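Local coordinates for 3'-5' exonuclease crn-4 (PDB 5DK5), which degrades RNA and DNA from the 3' end as a DEDDh-family exonuclease and takes part in apoptotic DNA degradation, at residues Cys220-Tyr231 with Cys280-Leu291. Sequence-based numbering, arbitrary orientation.
Sequences CCASWRRQPLVY and CGTSHQQTPHDL. With ZN (zinc ion), chain I; IPA (isopropyl alcohol), chain N.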
# COMPACT_ATOMS: atom_id res chain seq x y z
N CYS B 220 7.55 22.22 21.22
CA CYS B 220 6.38 22.61 20.44
C CYS B 220 6.66 23.71 19.42
O CYS B 220 5.84 23.95 18.53
CB CYS B 220 5.26 23.08 21.37
SG CYS B 220 5.71 24.50 22.41
N CYS B 221 7.80 24.39 19.55
CA CYS B 221 8.08 25.55 18.71
C CYS B 221 9.57 25.75 18.45
O CYS B 221 10.41 25.34 19.24
CB CYS B 221 7.50 26.81 19.37
SG CYS B 221 7.75 28.33 18.43
N ALA B 222 9.87 26.37 17.31
CA ALA B 222 11.24 26.70 16.94
C ALA B 222 11.25 27.92 16.02
O ALA B 222 10.35 28.09 15.20
CB ALA B 222 11.90 25.51 16.26
N SER B 223 12.27 28.76 16.17
CA SER B 223 12.35 29.99 15.40
C SER B 223 12.63 29.74 13.92
O SER B 223 12.26 30.54 13.07
CB SER B 223 13.43 30.91 15.98
OG SER B 223 13.48 32.14 15.28
N TRP B 224 13.30 28.63 13.61
CA TRP B 224 13.68 28.34 12.23
C TRP B 224 12.51 27.83 11.39
O TRP B 224 12.66 27.63 10.18
CB TRP B 224 14.84 27.33 12.20
CG TRP B 224 14.56 26.04 12.91
CD1 TRP B 224 14.89 25.73 14.20
CD2 TRP B 224 13.91 24.88 12.38
NE1 TRP B 224 14.48 24.45 14.50
CE2 TRP B 224 13.88 23.91 13.40
CE3 TRP B 224 13.35 24.57 11.13
CZ2 TRP B 224 13.31 22.65 13.21
CZ3 TRP B 224 12.79 23.32 10.95
CH2 TRP B 224 12.77 22.38 11.99
N ARG B 225 11.36 27.63 12.01
CA ARG B 225 10.14 27.26 11.28
C ARG B 225 9.26 28.48 11.01
O ARG B 225 8.21 28.37 10.39
CB ARG B 225 9.33 26.21 12.06
CG ARG B 225 9.96 24.83 12.07
CD ARG B 225 8.92 23.75 12.33
NE ARG B 225 8.17 23.96 13.56
CZ ARG B 225 7.28 23.10 14.05
NH1 ARG B 225 7.03 21.96 13.42
NH2 ARG B 225 6.64 23.37 15.18
N ARG B 226 9.70 29.65 11.48
CA ARG B 226 8.90 30.86 11.35
C ARG B 226 8.81 31.32 9.90
O ARG B 226 7.77 31.85 9.49
CB ARG B 226 9.49 31.98 12.21
CG ARG B 226 9.40 31.69 13.70
CD ARG B 226 9.91 32.85 14.55
NE ARG B 226 8.96 33.97 14.58
CZ ARG B 226 9.13 35.15 13.98
NH1 ARG B 226 10.23 35.42 13.28
NH2 ARG B 226 8.19 36.07 14.09
N GLN B 227 9.87 31.10 9.13
CA GLN B 227 9.85 31.44 7.71
C GLN B 227 9.45 30.20 6.90
O GLN B 227 9.88 29.10 7.21
CB GLN B 227 11.21 31.97 7.24
CG GLN B 227 12.38 31.00 7.35
CD GLN B 227 13.56 31.42 6.49
OE1 GLN B 227 13.46 31.44 5.26
NE2 GLN B 227 14.67 31.75 7.13
N PRO B 228 8.59 30.38 5.87
CA PRO B 228 8.18 29.26 5.02
C PRO B 228 9.34 28.47 4.41
O PRO B 228 10.35 29.05 4.03
CB PRO B 228 7.36 29.94 3.92
CG PRO B 228 6.82 31.15 4.56
CD PRO B 228 7.87 31.62 5.52
N LEU B 229 9.16 27.16 4.33
CA LEU B 229 10.15 26.28 3.71
C LEU B 229 10.24 26.55 2.21
O LEU B 229 9.22 26.67 1.53
CB LEU B 229 9.78 24.81 3.96
CG LEU B 229 10.67 23.74 3.33
CD1 LEU B 229 12.04 23.72 3.98
CD2 LEU B 229 10.00 22.38 3.41
N VAL B 230 11.46 26.65 1.70
CA VAL B 230 11.67 26.78 0.26
C VAL B 230 11.35 25.44 -0.40
O VAL B 230 12.14 24.49 -0.33
CB VAL B 230 13.11 27.21 -0.07
CG1 VAL B 230 13.31 27.27 -1.58
CG2 VAL B 230 13.41 28.56 0.56
N TYR B 231 10.19 25.38 -1.04
CA TYR B 231 9.63 24.12 -1.53
C TYR B 231 10.42 23.52 -2.69
O TYR B 231 10.64 24.18 -3.71
CB TYR B 231 8.17 24.34 -1.95
CG TYR B 231 7.42 23.06 -2.27
CD1 TYR B 231 7.08 22.16 -1.28
CD2 TYR B 231 7.05 22.77 -3.58
CE1 TYR B 231 6.39 21.00 -1.57
CE2 TYR B 231 6.36 21.61 -3.88
CZ TYR B 231 6.03 20.73 -2.87
OH TYR B 231 5.34 19.57 -3.16
N CYS B 280 0.88 20.74 26.56
CA CYS B 280 1.68 21.02 25.37
C CYS B 280 1.67 19.84 24.41
O CYS B 280 1.78 18.69 24.82
CB CYS B 280 3.12 21.36 25.78
SG CYS B 280 4.28 21.42 24.40
N GLY B 281 1.53 20.14 23.12
CA GLY B 281 1.51 19.12 22.08
C GLY B 281 0.12 18.79 21.60
O GLY B 281 -0.05 17.96 20.70
N THR B 282 -0.89 19.42 22.19
CA THR B 282 -2.27 19.19 21.81
C THR B 282 -2.55 19.75 20.41
O THR B 282 -3.18 19.09 19.58
CB THR B 282 -3.25 19.85 22.81
OG1 THR B 282 -3.07 19.25 24.10
CG2 THR B 282 -4.70 19.66 22.37
N SER B 283 -2.07 20.97 20.17
CA SER B 283 -2.28 21.65 18.90
C SER B 283 -0.96 22.09 18.27
O SER B 283 -0.01 22.41 18.97
CB SER B 283 -3.19 22.87 19.10
OG SER B 283 -3.26 23.65 17.92
N HIS B 284 -0.92 22.08 16.94
CA HIS B 284 0.25 22.54 16.20
C HIS B 284 0.40 24.05 16.36
O HIS B 284 -0.53 24.81 16.09
CB HIS B 284 0.12 22.16 14.72
CG HIS B 284 1.43 22.14 13.99
ND1 HIS B 284 2.47 22.99 14.30
CD2 HIS B 284 1.86 21.38 12.96
CE1 HIS B 284 3.48 22.75 13.48
NE2 HIS B 284 3.14 21.77 12.66
N GLN B 285 1.57 24.49 16.81
CA GLN B 285 1.80 25.90 17.13
C GLN B 285 2.35 26.70 15.95
O GLN B 285 2.35 27.93 15.96
CB GLN B 285 2.76 26.01 18.32
CG GLN B 285 2.23 25.39 19.60
CD GLN B 285 0.95 26.05 20.07
OE1 GLN B 285 0.88 27.27 20.20
NE2 GLN B 285 -0.07 25.25 20.32
N GLN B 286 2.84 25.99 14.93
CA GLN B 286 3.40 26.62 13.74
C GLN B 286 2.92 25.92 12.47
O GLN B 286 3.73 25.45 11.67
CB GLN B 286 4.93 26.60 13.81
CG GLN B 286 5.49 27.33 15.02
CD GLN B 286 7.00 27.24 15.11
OE1 GLN B 286 7.55 26.19 15.42
NE2 GLN B 286 7.68 28.35 14.84
N THR B 287 1.61 25.84 12.30
CA THR B 287 1.02 25.15 11.15
C THR B 287 1.55 25.73 9.83
O THR B 287 1.41 26.93 9.59
CB THR B 287 -0.52 25.26 11.16
OG1 THR B 287 -1.03 24.80 12.42
CG2 THR B 287 -1.12 24.42 10.03
N PRO B 288 2.17 24.89 8.99
CA PRO B 288 2.71 25.39 7.72
C PRO B 288 1.63 25.56 6.66
O PRO B 288 1.50 24.73 5.76
CB PRO B 288 3.71 24.31 7.33
CG PRO B 288 3.11 23.05 7.86
CD PRO B 288 2.43 23.44 9.15
N HIS B 289 0.86 26.64 6.76
CA HIS B 289 -0.23 26.91 5.83
C HIS B 289 0.29 27.07 4.40
O HIS B 289 -0.40 26.72 3.44
CB HIS B 289 -1.00 28.16 6.25
CG HIS B 289 -1.63 28.05 7.60
ND1 HIS B 289 -2.67 27.18 7.86
CD2 HIS B 289 -1.38 28.70 8.76
CE1 HIS B 289 -3.03 27.30 9.13
NE2 HIS B 289 -2.26 28.21 9.70
N ASP B 290 1.50 27.60 4.27
CA ASP B 290 2.11 27.83 2.97
C ASP B 290 2.26 26.54 2.16
O ASP B 290 2.30 26.57 0.93
CB ASP B 290 3.48 28.49 3.14
CG ASP B 290 4.38 27.73 4.10
OD1 ASP B 290 4.20 27.88 5.32
OD2 ASP B 290 5.27 26.98 3.63
N LEU B 291 2.35 25.41 2.86
CA LEU B 291 2.51 24.12 2.21
C LEU B 291 1.16 23.47 1.87
O LEU B 291 1.10 22.48 1.15
CB LEU B 291 3.32 23.17 3.10
CG LEU B 291 4.76 23.57 3.42
CD1 LEU B 291 5.36 22.60 4.42
CD2 LEU B 291 5.60 23.63 2.16
ZN ZN I . 5.79 23.21 24.39
C1 IPA N . 4.91 29.05 10.55
C2 IPA N . 4.59 29.46 9.13
C3 IPA N . 5.49 28.72 8.17
O2 IPA N . 4.79 30.84 8.99
O HOH W 1 3.89 22.79 17.71
O HOH W 2 6.72 26.13 5.60
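Three N-H groups converge on Gln286 OE1: the backbone Ala222 N, and NE and NH2 of Arg225, whose guanidinium grips the oxygen side-on. Arg225 NH2 lies 3.0 Å from Gln286 OE1, and the oxygen sits at the guanidinium edge, near its plane, although the amide is turned 69° from that plane. The other branch of the same amide donates from NE2 to Ala222 O at 2.7 Å in a nearly straight bond (168°), so the backbone of Ala222 is read on both its N-H and its carbonyl and the amide cannot flip without losing bonds. Gln286 reaches in because its chain is extended beyond CG (chi2 177°), and Cys221 SG packs against its CD at 3.6 Å. NH1 of Arg225 is held by the carbonyls of Glu247 and Leu250, tying this cluster to the end of helix 239-249. Farther along, a water bridges Leu229 N and Asp290 OD2, while Pro228 CB rests against that carboxylate oxygen at 3.6 Å. At the opposite end the thiolates of Cys220 and Cys280 both bind zinc, Cys220 SG at 2.4 Å. With Cys270 and Cys273 they complete a four-cysteine zinc site that pins the loop after strand 253-256 to the one following strand 216-219.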